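Local coordinates for protein methanosaeta concilii ACLY-B (Methanothrix soehngenii, PDB 6ZNW) that probably serves as the citryl-CoA-binding B subunit of ATP-citrate lyase, an enzyme that converts citrate and CoA to acetyl-CoA and oxaloacetate at the cost of ATP, at residues G452-A457 / G570-L575; R459-A464 / I483-I488. All coordinates share one frame; numbering follows the deposited sequence.

Overall arrangement
Interactions 1 and 2 share helix 454-466 and lie in the citrate synthase-like part of the chain. Interaction 1 ties the first turn of that helix to the start of helix 573-593. Interaction 2 uses the next turns to back the loop 483-488. Their centres are about 12 Å apart. They touch directly: Ala457 CB lies 3.6 Å from Pro486 O. In sequence, both segments of interaction 2 fall between those of interaction 1. Both reach the bound (3S)-citryl-coenzyme A. Interaction 1 does so through Ala453, whereas interaction 2 supplies backbone hydrogen bonds to the adenine and the pantetheine arm. His415, His490, Arg501 and Arg580 also bind the ligand.

Interaction 1: residues G452-A457 / G570-L575; sequences GAIDDA and GYLNGL. With Q5B ((3S)-citryl-Coenzyme A), chain F.
Gly452 and Asn573 pair with their CA atoms 5.2 Å apart, and Asp455 pairs with Gly570. The order of the pairs is reversed along the two segments. Asp455 lies in the first turn of helix 454-466, and Asn573 near the start of helix 573-593. Gly570 leaves helix 560-569 with positive phi, and its CA comes 3.2 Å from Asp455 OD2.

Asp455 and Asn573 make a reciprocal pair. Asp455 N donates to Asn573 OD1 over 3.0 Å, at 158°. Asn573 N donates to Asp455 OD1, also over 3.0 Å. Each acceptor is met from above its own plane. The carboxylate and the amide are stacked, with planes 17° apart. Both CG atoms stand anti to the carbonyl carbon, which swings the two flat groups over each other. Asn573 ND2 also makes a weak hydrogen bond to Gly452 O. A water accepts from Asp456 N and Asn573 ND2 and donates to Gly452 O, so it ties the helix start to the amide. Beside this polar centre, Ile454 crosses Leu572 at about a right angle. Ile454 CG2 is pressed to 3.5 Å from Leu572 CB, a tight fit.

Ala453 CB is 3.4 Å from O14 of citryl-coenzyme A. The contact thus joins two helix starts of the citrate synthase-like domain beside the citryl-CoA pocket. Tyr571 points away from the partner segment; its ring meets Phe393, and its OH is hydrogen-bonded to Arg593 of the second subunit. Helix 540-554 packs against the apolar side, with Ala541 and Ile544 on Ile454 and Phe548 on Leu572.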
# COMPACT_ATOMS: atom_id res chain seq x y z
N GLY B 452 4.64 -15.38 -1.81
CA GLY B 452 5.45 -15.04 -2.98
C GLY B 452 6.68 -15.88 -3.25
O GLY B 452 7.67 -15.39 -3.81
N ALA B 453 6.64 -17.16 -2.90
CA ALA B 453 7.72 -18.09 -3.22
C ALA B 453 7.45 -18.82 -4.56
O ALA B 453 8.29 -19.59 -5.00
CB ALA B 453 7.84 -19.14 -2.13
N ILE B 454 6.24 -18.65 -5.16
CA ILE B 454 5.85 -19.39 -6.36
C ILE B 454 6.83 -19.14 -7.53
O ILE B 454 7.30 -20.11 -8.12
CB ILE B 454 4.37 -19.13 -6.78
CG1 ILE B 454 3.39 -19.22 -5.57
CG2 ILE B 454 3.95 -20.05 -7.92
CD1 ILE B 454 1.83 -19.04 -5.92
N ASP B 455 7.15 -17.88 -7.84
CA ASP B 455 8.04 -17.58 -8.96
C ASP B 455 9.42 -18.21 -8.79
O ASP B 455 9.98 -18.73 -9.76
CB ASP B 455 8.27 -16.06 -9.09
CG ASP B 455 7.10 -15.21 -9.47
OD1 ASP B 455 6.11 -15.76 -9.96
OD2 ASP B 455 7.19 -13.97 -9.31
N ASP B 456 10.01 -18.08 -7.57
CA ASP B 456 11.31 -18.64 -7.29
C ASP B 456 11.29 -20.14 -7.29
O ASP B 456 12.25 -20.70 -7.79
CB ASP B 456 11.91 -18.07 -6.02
CG ASP B 456 12.14 -16.59 -6.24
OD1 ASP B 456 12.87 -16.23 -7.19
OD2 ASP B 456 11.49 -15.78 -5.53
N ALA B 457 10.20 -20.80 -6.83
CA ALA B 457 10.11 -22.28 -6.88
C ALA B 457 10.14 -22.74 -8.31
O ALA B 457 10.92 -23.63 -8.65
CB ALA B 457 8.86 -22.81 -6.17
N GLY B 570 8.17 -13.33 -13.66
CA GLY B 570 7.42 -13.48 -12.42
C GLY B 570 5.92 -13.24 -12.52
O GLY B 570 5.40 -12.28 -11.96
N TYR B 571 5.20 -14.16 -13.16
CA TYR B 571 3.76 -14.08 -13.31
C TYR B 571 3.03 -14.74 -12.12
O TYR B 571 1.96 -14.29 -11.71
CB TYR B 571 3.34 -14.91 -14.55
CG TYR B 571 3.51 -14.26 -15.91
CD1 TYR B 571 4.71 -13.65 -16.28
CD2 TYR B 571 2.49 -14.30 -16.85
CE1 TYR B 571 4.89 -13.11 -17.54
CE2 TYR B 571 2.65 -13.75 -18.10
CZ TYR B 571 3.84 -13.14 -18.45
OH TYR B 571 3.98 -12.61 -19.70
N LEU B 572 3.57 -15.87 -11.64
CA LEU B 572 2.89 -16.85 -10.81
C LEU B 572 2.55 -16.41 -9.41
O LEU B 572 1.56 -16.89 -8.87
CB LEU B 572 3.65 -18.17 -10.82
CG LEU B 572 4.01 -18.70 -12.23
CD1 LEU B 572 5.00 -19.86 -12.19
CD2 LEU B 572 2.77 -19.04 -13.04
N ASN B 573 3.31 -15.46 -8.82
CA ASN B 573 2.95 -14.91 -7.53
C ASN B 573 1.63 -14.13 -7.60
O ASN B 573 0.97 -13.99 -6.58
CB ASN B 573 4.06 -13.99 -6.99
CG ASN B 573 5.30 -14.72 -6.56
OD1 ASN B 573 5.31 -15.95 -6.37
ND2 ASN B 573 6.39 -13.99 -6.40
N GLY B 574 1.25 -13.66 -8.79
CA GLY B 574 -0.01 -12.98 -9.06
C GLY B 574 -1.19 -13.87 -8.74
O GLY B 574 -2.19 -13.38 -8.24
N LEU B 575 -1.07 -15.18 -8.98
CA LEU B 575 -2.10 -16.15 -8.69
C LEU B 575 -2.38 -16.21 -7.17
O LEU B 575 -3.53 -16.34 -6.77
CB LEU B 575 -1.58 -17.56 -9.13
CG LEU B 575 -1.87 -17.98 -10.52
CD1 LEU B 575 -1.09 -19.22 -10.85
CD2 LEU B 575 -3.37 -18.13 -10.75
N Q5B F . 14.85 -24.86 6.32
C Q5B F . 9.32 -19.54 6.01
O Q5B F . 10.31 -20.96 8.18
C1 Q5B F . 9.35 -21.08 5.98
C10 Q5B F . 13.99 -24.43 4.34
C11 Q5B F . 15.06 -25.03 4.97
C12 Q5B F . 15.98 -25.62 3.06
C13 Q5B F . 13.99 -24.46 2.93
C14 Q5B F . 10.67 -21.57 5.33
C15 Q5B F . 11.00 -20.93 3.98
C16 Q5B F . 10.93 -21.14 1.54
C17 Q5B F . 9.88 -20.09 1.20
C18 Q5B F . 8.55 -20.71 0.84
C19 Q5B F . 6.12 -20.55 1.01
C2 Q5B F . 8.13 -21.59 5.19
C20 Q5B F . 5.40 -21.25 2.15
C21 Q5B F . 2.89 -20.11 1.99
C22 Q5B F . 1.39 -20.18 1.92
C23 Q5B F . 0.67 -20.63 3.20
C24 Q5B F . 1.41 -20.16 4.47
C25 Q5B F . 0.99 -20.65 5.86
C26 Q5B F . -0.75 -20.03 3.16
C3 Q5B F . 9.26 -21.56 7.42
C4 Q5B F . 14.19 -23.85 10.00
C5 Q5B F . 15.28 -24.87 9.68
C6 Q5B F . 16.68 -24.34 9.37
C7 Q5B F . 16.62 -24.09 7.87
C8 Q5B F . 15.73 -25.24 7.40
C9 Q5B F . 13.66 -24.18 6.42
N1 Q5B F . 13.10 -23.90 5.27
N2 Q5B F . 16.09 -25.64 4.39
N3 Q5B F . 15.02 -25.07 2.31
N4 Q5B F . 13.06 -23.87 2.18
N5 Q5B F . 10.76 -21.67 2.88
N6 Q5B F . 7.47 -20.13 1.36
O1 Q5B F . 9.93 -22.22 10.36
O10 Q5B F . 18.87 -25.01 11.77
O11 Q5B F . 19.46 -27.04 10.25
O12 Q5B F . 19.80 -24.66 9.40
O13 Q5B F . 11.46 -19.79 3.93
O14 Q5B F . 8.48 -21.67 0.07
O15 Q5B F . 3.50 -19.12 2.25
O16 Q5B F . 1.73 -20.51 6.84
O17 Q5B F . -0.21 -21.25 5.94
O18 Q5B F . -1.05 -19.03 3.77
O19 Q5B F . -1.58 -20.61 2.29
O2 Q5B F . 10.84 -19.75 10.21
O20 Q5B F . 0.62 -22.05 3.21
O21 Q5B F . 10.69 -22.99 5.27
O3 Q5B F . 12.22 -21.75 9.48
O4 Q5B F . 13.95 -20.50 7.94
O5 Q5B F . 14.04 -20.28 10.47
O6 Q5B F . 14.55 -22.56 9.45
O7 Q5B F . 14.94 -25.64 8.51
O8 Q5B F . 17.86 -24.04 7.17
O9 Q5B F . 17.51 -25.50 9.58
P Q5B F . 10.75 -21.17 9.66
P1 Q5B F . 13.70 -21.18 9.27
P2 Q5B F . 18.95 -25.56 10.33
S Q5B F . 3.67 -21.65 1.70
O HOH W 1 8.99 -15.93 -5.88
O HOH W 2 6.75 -16.59 -13.28
O HOH W 3 6.04 -11.65 -9.47

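Interaction 2: residues R459-A464 / I483-I488; sequences REFKRA and INIPGI. With Q5B ((3S)-citryl-Coenzyme A), chain F.
Phe461 pushes the edge of its ring into the loop 483-488. Its CE1 lies 3.3 Å from Pro486 O, which sits in the ring plane. Ile485 CG2 approaches the same ring atom obliquely at 3.6 Å. Ile488 CG1 meets the edge at CZ. Both isoleucine side chains cross the phenylalanine at about a right angle.

Next to it in the helix, Glu460 CG rests 3.8 Å from Pro486 CG. The glutamate chain then bends at chi2 (-51°), and its carboxylate leaves the proline. Arg463 grips Glu460 OE2 side-on with NE and NH2, and OE2 lies in the guanidinium plane. Arg463 has a second salt bridge, to Glu477.

The loop carries a type II beta turn from Ile485 to Ile488, with Gly487 at positive phi (88°). In this citrate synthase-like domain the turn reads the coenzyme through its backbone. Ile485 N donates over 3.0 Å to ligand N3, a ring nitrogen of the adenine. Ligand N4, its exocyclic amine, donates to Ile485 O over 2.8 Å. Gly487 N binds the pantetheine carbonyl O14 at 2.8 Å. The amide N5 of the ligand donates to Ile488 O. Asn484 lays its amide over the purine face, with OD1 3.4 Å from ligand C10. Behind the loop, Phe474 of helix 471-480 meets Phe461 edge-to-face and touches Ile485, while Ala522 and Val525 of helix 517-532 pack on Phe461.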
# COMPACT_ATOMS: atom_id res chain seq x y z
N ARG B 459 11.41 -21.11 -10.90
CA ARG B 459 12.73 -20.77 -11.39
C ARG B 459 13.84 -21.78 -10.99
O ARG B 459 14.55 -22.30 -11.87
CB ARG B 459 13.06 -19.34 -10.93
CG ARG B 459 14.17 -18.59 -11.68
CD ARG B 459 13.83 -17.08 -11.84
NE ARG B 459 13.19 -16.48 -10.66
CZ ARG B 459 12.25 -15.54 -10.70
NH1 ARG B 459 11.73 -15.07 -9.58
NH2 ARG B 459 11.85 -15.05 -11.86
N GLU B 460 13.95 -22.08 -9.69
CA GLU B 460 14.98 -22.93 -9.13
C GLU B 460 14.81 -24.39 -9.44
O GLU B 460 15.82 -25.05 -9.72
CB GLU B 460 15.13 -22.72 -7.62
CG GLU B 460 15.60 -21.31 -7.25
CD GLU B 460 16.83 -20.83 -7.99
OE1 GLU B 460 16.79 -19.71 -8.53
OE2 GLU B 460 17.82 -21.59 -8.05
N PHE B 461 13.57 -24.92 -9.39
CA PHE B 461 13.37 -26.32 -9.75
C PHE B 461 13.55 -26.51 -11.25
O PHE B 461 14.14 -27.50 -11.65
CB PHE B 461 11.99 -26.84 -9.30
CG PHE B 461 11.95 -27.18 -7.83
CD1 PHE B 461 11.76 -26.19 -6.87
CD2 PHE B 461 12.10 -28.49 -7.41
CE1 PHE B 461 11.72 -26.50 -5.53
CE2 PHE B 461 12.05 -28.80 -6.05
CZ PHE B 461 11.85 -27.81 -5.12
N LYS B 462 13.10 -25.56 -12.08
CA LYS B 462 13.27 -25.67 -13.53
C LYS B 462 14.76 -25.69 -13.89
O LYS B 462 15.17 -26.56 -14.64
CB LYS B 462 12.55 -24.53 -14.27
CG LYS B 462 12.35 -24.74 -15.75
CD LYS B 462 11.94 -23.43 -16.39
CE LYS B 462 11.97 -23.45 -17.89
NZ LYS B 462 13.10 -22.65 -18.43
N ARG B 463 15.56 -24.79 -13.30
CA ARG B 463 17.01 -24.71 -13.50
C ARG B 463 17.72 -26.02 -13.09
O ARG B 463 18.47 -26.56 -13.88
CB ARG B 463 17.60 -23.51 -12.74
CG ARG B 463 19.13 -23.43 -12.82
CD ARG B 463 19.75 -22.47 -11.83
NE ARG B 463 19.36 -22.77 -10.45
CZ ARG B 463 19.99 -23.63 -9.66
NH1 ARG B 463 21.03 -24.32 -10.11
NH2 ARG B 463 19.57 -23.82 -8.41
N ALA B 464 17.46 -26.54 -11.90
CA ALA B 464 18.06 -27.78 -11.43
C ALA B 464 17.76 -28.94 -12.36
O ALA B 464 18.69 -29.65 -12.77
CB ALA B 464 17.58 -28.09 -10.01
N ILE B 483 21.21 -20.89 0.81
CA ILE B 483 19.93 -20.42 0.27
C ILE B 483 18.86 -21.46 0.50
O ILE B 483 18.99 -22.60 0.04
CB ILE B 483 20.04 -20.12 -1.26
CG1 ILE B 483 21.26 -19.25 -1.60
CG2 ILE B 483 18.75 -19.50 -1.81
CD1 ILE B 483 21.16 -17.74 -1.12
N ASN B 484 17.75 -21.06 1.13
CA ASN B 484 16.61 -21.97 1.30
C ASN B 484 16.07 -22.40 -0.07
O ASN B 484 16.12 -21.60 -1.00
CB ASN B 484 15.46 -21.26 2.04
CG ASN B 484 15.62 -21.19 3.53
OD1 ASN B 484 16.35 -21.95 4.15
ND2 ASN B 484 14.92 -20.28 4.16
N ILE B 485 15.59 -23.65 -0.22
CA ILE B 485 14.95 -24.05 -1.47
C ILE B 485 13.53 -23.43 -1.47
O ILE B 485 12.73 -23.75 -0.60
CB ILE B 485 14.87 -25.56 -1.66
CG1 ILE B 485 16.26 -26.22 -1.58
CG2 ILE B 485 14.17 -25.86 -2.99
CD1 ILE B 485 16.20 -27.71 -1.53
N PRO B 486 13.23 -22.51 -2.40
CA PRO B 486 11.88 -21.92 -2.43
C PRO B 486 10.84 -22.98 -2.82
O PRO B 486 11.13 -23.87 -3.63
CB PRO B 486 12.01 -20.79 -3.47
CG PRO B 486 13.09 -21.25 -4.36
CD PRO B 486 14.07 -22.02 -3.51
N GLY B 487 9.69 -22.94 -2.16
CA GLY B 487 8.64 -23.93 -2.35
C GLY B 487 8.77 -25.15 -1.46
O GLY B 487 7.97 -26.09 -1.56
N ILE B 488 9.79 -25.13 -0.55
CA ILE B 488 10.06 -26.18 0.43
C ILE B 488 9.91 -25.54 1.83
O ILE B 488 10.33 -24.42 2.04
CB ILE B 488 11.47 -26.82 0.21
CG1 ILE B 488 11.51 -27.71 -1.06
CG2 ILE B 488 11.97 -27.58 1.46
CD1 ILE B 488 10.75 -29.08 -0.97
N Q5B F . 14.85 -24.86 6.32
C Q5B F . 9.32 -19.54 6.01
O Q5B F . 10.31 -20.96 8.18
C1 Q5B F . 9.35 -21.08 5.98
C10 Q5B F . 13.99 -24.43 4.34
C11 Q5B F . 15.06 -25.03 4.97
C12 Q5B F . 15.98 -25.62 3.06
C13 Q5B F . 13.99 -24.46 2.93
C14 Q5B F . 10.67 -21.57 5.33
C15 Q5B F . 11.00 -20.93 3.98
C16 Q5B F . 10.93 -21.14 1.54
C17 Q5B F . 9.88 -20.09 1.20
C18 Q5B F . 8.55 -20.71 0.84
C19 Q5B F . 6.12 -20.55 1.01
C2 Q5B F . 8.13 -21.59 5.19
C20 Q5B F . 5.40 -21.25 2.15
C21 Q5B F . 2.89 -20.11 1.99
C22 Q5B F . 1.39 -20.18 1.92
C23 Q5B F . 0.67 -20.63 3.20
C24 Q5B F . 1.41 -20.16 4.47
C25 Q5B F . 0.99 -20.65 5.86
C26 Q5B F . -0.75 -20.03 3.16
C3 Q5B F . 9.26 -21.56 7.42
C4 Q5B F . 14.19 -23.85 10.00
C5 Q5B F . 15.28 -24.87 9.68
C6 Q5B F . 16.68 -24.34 9.37
C7 Q5B F . 16.62 -24.09 7.87
C8 Q5B F . 15.73 -25.24 7.40
C9 Q5B F . 13.66 -24.18 6.42
N1 Q5B F . 13.10 -23.90 5.27
N2 Q5B F . 16.09 -25.64 4.39
N3 Q5B F . 15.02 -25.07 2.31
N4 Q5B F . 13.06 -23.87 2.18
N5 Q5B F . 10.76 -21.67 2.88
N6 Q5B F . 7.47 -20.13 1.36
O1 Q5B F . 9.93 -22.22 10.36
O10 Q5B F . 18.87 -25.01 11.77
O11 Q5B F . 19.46 -27.04 10.25
O12 Q5B F . 19.80 -24.66 9.40
O13 Q5B F . 11.46 -19.79 3.93
O14 Q5B F . 8.48 -21.67 0.07
O15 Q5B F . 3.50 -19.12 2.25
O16 Q5B F . 1.73 -20.51 6.84
O17 Q5B F . -0.21 -21.25 5.94
O18 Q5B F . -1.05 -19.03 3.77
O19 Q5B F . -1.58 -20.61 2.29
O2 Q5B F . 10.84 -19.75 10.21
O20 Q5B F . 0.62 -22.05 3.21
O21 Q5B F . 10.69 -22.99 5.27
O3 Q5B F . 12.22 -21.75 9.48
O4 Q5B F . 13.95 -20.50 7.94
O5 Q5B F . 14.04 -20.28 10.47
O6 Q5B F . 14.55 -22.56 9.45
O7 Q5B F . 14.94 -25.64 8.51
O8 Q5B F . 17.86 -24.04 7.17
O9 Q5B F . 17.51 -25.50 9.58
P Q5B F . 10.75 -21.17 9.66
P1 Q5B F . 13.70 -21.18 9.27
P2 Q5B F . 18.95 -25.56 10.33
S Q5B F . 3.67 -21.65 1.70